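Local coordinates for protein C-type lectin domain family 4, member b1 (Mus musculus, PDB 6LKR) that is a calcium-binding C-type lectin receptor of innate immunity, probably recognising carbohydrate-bearing ligands such as pathogen phosphoglycolipids, at residues Y17-V22 with G56-H61. Numbering follows the deposited sequence.
Sequences YLVPTV and GILDIH
The flat ring of Tyr17 is not what meets Ile57. The contact is made at the ring's root, where Tyr17 CB lies 4.1 Å from Ile57 CD1. From CB the ring turns away from Ile57 and meets the ring of Phe53, the planes at about 50°. The other ring, His61, has Ile60 CG1 over the centre of one face, 4.0 Å above its plane.

The setting is the C-type lectin fold. Strand 15-18 and the loop that follows it pack here against the turn that leaves helix 48-56. The join is a small apolar one, burying 153 Å² in all, and it lies away from the calcium site.

Ile57 supplies the reaching group. Its CG1 sits between the backbone N and the carbonyl carbon (chi1 69°), and the extended second torsion (164°) carries CD1 out to the strand. Ile57 CD1 touches Tyr17 CB and also Val19 CG2, 4.1 Å away.

Val19 answers with one branch. Val19 CG2 does the touching, and it also lies 3.9 Å from Ile57 O, a van der Waals contact. Both Val19 and Leu58 also rest on Val128 of strand 126-132. Val128 is thus touched by both segments. Leu58 packs on Trp114 as well.

Beyond Leu58 the chain turns away from Val19. Asp59 forms an Asx turn here: His61 N donates to Asp59 OD1 at 2.9 Å, from well above the carboxylate plane. The backbone N of Asp59 is held by Tyr64 OH. Across the contact, the tightest approach is methyl to methyl, with Val19 CG2 3.7 Å from Leu58 CD2.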
ATOM      1  N   TYR A  17       6.433 -13.257  -3.101  1.00 22.25           N
ATOM      2  CA  TYR A  17       7.055 -13.357  -1.760  1.00 24.21           C
ATOM      3  C   TYR A  17       8.211 -14.356  -1.794  1.00 22.25           C
ATOM      4  O   TYR A  17       8.134 -15.359  -2.542  1.00 25.29           O
ATOM      5  CB  TYR A  17       6.003 -13.753  -0.726  1.00 22.72           C
ATOM      6  CG  TYR A  17       4.894 -12.743  -0.575  1.00 25.26           C
ATOM      7  CD1 TYR A  17       3.790 -12.767  -1.405  1.00 24.30           C
ATOM      8  CD2 TYR A  17       4.972 -11.734   0.372  1.00 23.39           C
ATOM      9  CE1 TYR A  17       2.777 -11.830  -1.284  1.00 24.82           C
ATOM     10  CE2 TYR A  17       3.962 -10.799   0.520  1.00 24.43           C
ATOM     11  CZ  TYR A  17       2.861 -10.843  -0.314  1.00 25.74           C
ATOM     12  OH  TYR A  17       1.861  -9.927  -0.178  1.00 25.65           O
ATOM     13  N   LEU A  18       9.240 -14.093  -0.987  1.00 23.80           N
ATOM     14  CA  LEU A  18      10.394 -15.011  -0.804  1.00 26.36           C
ATOM     15  C   LEU A  18      10.950 -14.894   0.612  1.00 24.02           C
ATOM     16  O   LEU A  18      11.225 -13.763   1.058  1.00 26.73           O
ATOM     17  CB  LEU A  18      11.483 -14.670  -1.825  1.00 23.86           C
ATOM     18  CG  LEU A  18      12.719 -15.569  -1.751  1.00 30.12           C
ATOM     19  CD1 LEU A  18      12.442 -16.880  -2.453  1.00 35.38           C
ATOM     20  CD2 LEU A  18      13.948 -14.886  -2.345  1.00 31.57           C
ATOM     21  N   VAL A  19      11.190 -16.040   1.243  1.00 24.98           N
ATOM     22  CA  VAL A  19      12.041 -16.161   2.458  1.00 26.90           C
ATOM     23  C   VAL A  19      13.465 -16.413   1.963  1.00 33.27           C
ATOM     24  O   VAL A  19      13.757 -17.494   1.463  1.00 30.24           O
ATOM     25  CB  VAL A  19      11.544 -17.287   3.385  1.00 30.19           C
ATOM     26  CG1 VAL A  19      12.410 -17.399   4.625  1.00 29.61           C
ATOM     27  CG2 VAL A  19      10.083 -17.102   3.763  1.00 28.35           C
ATOM     28  N   PRO A  20      14.374 -15.419   2.035  1.00 30.56           N
ATOM     29  CA  PRO A  20      15.737 -15.594   1.537  1.00 37.64           C
ATOM     30  C   PRO A  20      16.578 -16.508   2.439  1.00 42.09           C
ATOM     31  O   PRO A  20      16.290 -16.614   3.621  1.00 37.89           O
ATOM     32  CB  PRO A  20      16.308 -14.166   1.476  1.00 36.71           C
ATOM     33  CG  PRO A  20      15.469 -13.355   2.435  1.00 36.66           C
ATOM     34  CD  PRO A  20      14.139 -14.073   2.574  1.00 33.60           C
ATOM     35  N   THR A  21      17.592 -17.146   1.844  1.00 52.90           N
ATOM     36  CA  THR A  21      18.510 -18.120   2.500  1.00 56.53           C
ATOM     37  C   THR A  21      19.981 -17.674   2.396  1.00 52.51           C
ATOM     38  O   THR A  21      20.812 -18.332   3.046  1.00 45.60           O
ATOM     39  CB  THR A  21      18.290 -19.513   1.900  1.00 60.72           C
ATOM     40  OG1 THR A  21      18.169 -19.339   0.485  1.00 50.98           O
ATOM     41  CG2 THR A  21      17.059 -20.205   2.451  1.00 56.32           C
ATOM     42  N   VAL A  22      20.307 -16.598   1.657  1.00 59.01           N
ATOM     43  CA  VAL A  22      21.725 -16.147   1.461  1.00 65.37           C
ATOM     44  C   VAL A  22      22.394 -16.090   2.835  1.00 61.44           C
ATOM     45  O   VAL A  22      23.498 -16.649   2.972  1.00 56.87           O
ATOM     46  CB  VAL A  22      21.906 -14.781   0.767  1.00 66.72           C
ATOM     47  CG1 VAL A  22      23.332 -14.619   0.253  1.00 57.11           C
ATOM     48  CG2 VAL A  22      20.924 -14.540  -0.354  1.00 73.91           C
ATOM     49  N   GLY A  56       2.011 -18.341   6.498  1.00 25.85           N
ATOM     50  CA  GLY A  56       1.849 -19.709   5.968  1.00 26.31           C
ATOM     51  C   GLY A  56       3.128 -20.239   5.327  1.00 31.02           C
ATOM     52  O   GLY A  56       3.281 -21.477   5.249  1.00 29.34           O
ATOM     53  N   ILE A  57       4.030 -19.364   4.873  1.00 23.97           N
ATOM     54  CA  ILE A  57       5.280 -19.795   4.177  1.00 27.15           C
ATOM     55  C   ILE A  57       6.480 -19.736   5.131  1.00 32.66           C
ATOM     56  O   ILE A  57       7.606 -19.974   4.665  1.00 27.99           O
ATOM     57  CB  ILE A  57       5.501 -18.998   2.878  1.00 26.19           C
ATOM     58  CG1 ILE A  57       5.853 -17.527   3.118  1.00 33.34           C
ATOM     59  CG2 ILE A  57       4.292 -19.148   1.977  1.00 28.00           C
ATOM     60  CD1 ILE A  57       6.448 -16.836   1.904  1.00 30.77           C
ATOM     61  N   LEU A  58       6.251 -19.471   6.422  1.00 28.55           N
ATOM     62  CA  LEU A  58       7.327 -19.347   7.436  1.00 26.63           C
ATOM     63  C   LEU A  58       7.454 -20.636   8.256  1.00 35.81           C
ATOM     64  O   LEU A  58       6.510 -21.454   8.281  1.00 33.92           O
ATOM     65  CB  LEU A  58       7.042 -18.151   8.348  1.00 25.76           C
ATOM     66  CG  LEU A  58       6.858 -16.810   7.641  1.00 26.54           C
ATOM     67  CD1 LEU A  58       6.611 -15.694   8.645  1.00 26.15           C
ATOM     68  CD2 LEU A  58       8.049 -16.477   6.752  1.00 27.04           C
ATOM     69  N   ASP A  59       8.606 -20.784   8.902  1.00 29.08           N
ATOM     70  CA  ASP A  59       8.903 -21.845   9.894  1.00 33.14           C
ATOM     71  C   ASP A  59       8.467 -21.334  11.271  1.00 29.40           C
ATOM     72  O   ASP A  59       8.993 -20.300  11.708  1.00 29.14           O
ATOM     73  CB  ASP A  59      10.387 -22.199   9.817  1.00 39.12           C
ATOM     74  CG  ASP A  59      10.844 -23.241  10.820  1.00 46.79           C
ATOM     75  OD1 ASP A  59      10.056 -23.598  11.717  1.00 39.74           O
ATOM     76  OD2 ASP A  59      12.002 -23.668  10.698  1.00 50.85           O
ATOM     77  N   ILE A  60       7.535 -22.029  11.930  1.00 32.34           N
ATOM     78  CA  ILE A  60       6.978 -21.616  13.257  1.00 30.59           C
ATOM     79  C   ILE A  60       8.091 -21.536  14.307  1.00 28.49           C
ATOM     80  O   ILE A  60       7.829 -20.953  15.376  1.00 32.19           O
ATOM     81  CB  ILE A  60       5.851 -22.551  13.741  1.00 34.51           C
ATOM     82  CG1 ILE A  60       6.304 -24.012  13.830  1.00 38.33           C
ATOM     83  CG2 ILE A  60       4.608 -22.394  12.879  1.00 36.99           C
ATOM     84  CD1 ILE A  60       5.426 -24.858  14.727  1.00 45.00           C
ATOM     85  N   HIS A  61       9.262 -22.117  14.047  1.00 29.88           N
ATOM     86  CA  HIS A  61      10.408 -22.120  14.995  1.00 36.45           C
ATOM     87  C   HIS A  61      11.297 -20.886  14.806  1.00 38.85           C
ATOM     88  O   HIS A  61      12.268 -20.774  15.569  1.00 37.85           O
ATOM     89  CB  HIS A  61      11.235 -23.407  14.865  1.00 39.67           C
ATOM     90  CG  HIS A  61      10.430 -24.643  15.072  1.00 49.76           C
ATOM     91  ND1 HIS A  61       9.704 -24.862  16.228  1.00 52.82           N
ATOM     92  CD2 HIS A  61      10.211 -25.708  14.272  1.00 54.35           C
ATOM     93  CE1 HIS A  61       9.076 -26.016  16.133  1.00 53.35           C
ATOM     94  NE2 HIS A  61       9.371 -26.554  14.945  1.00 53.91           N
TER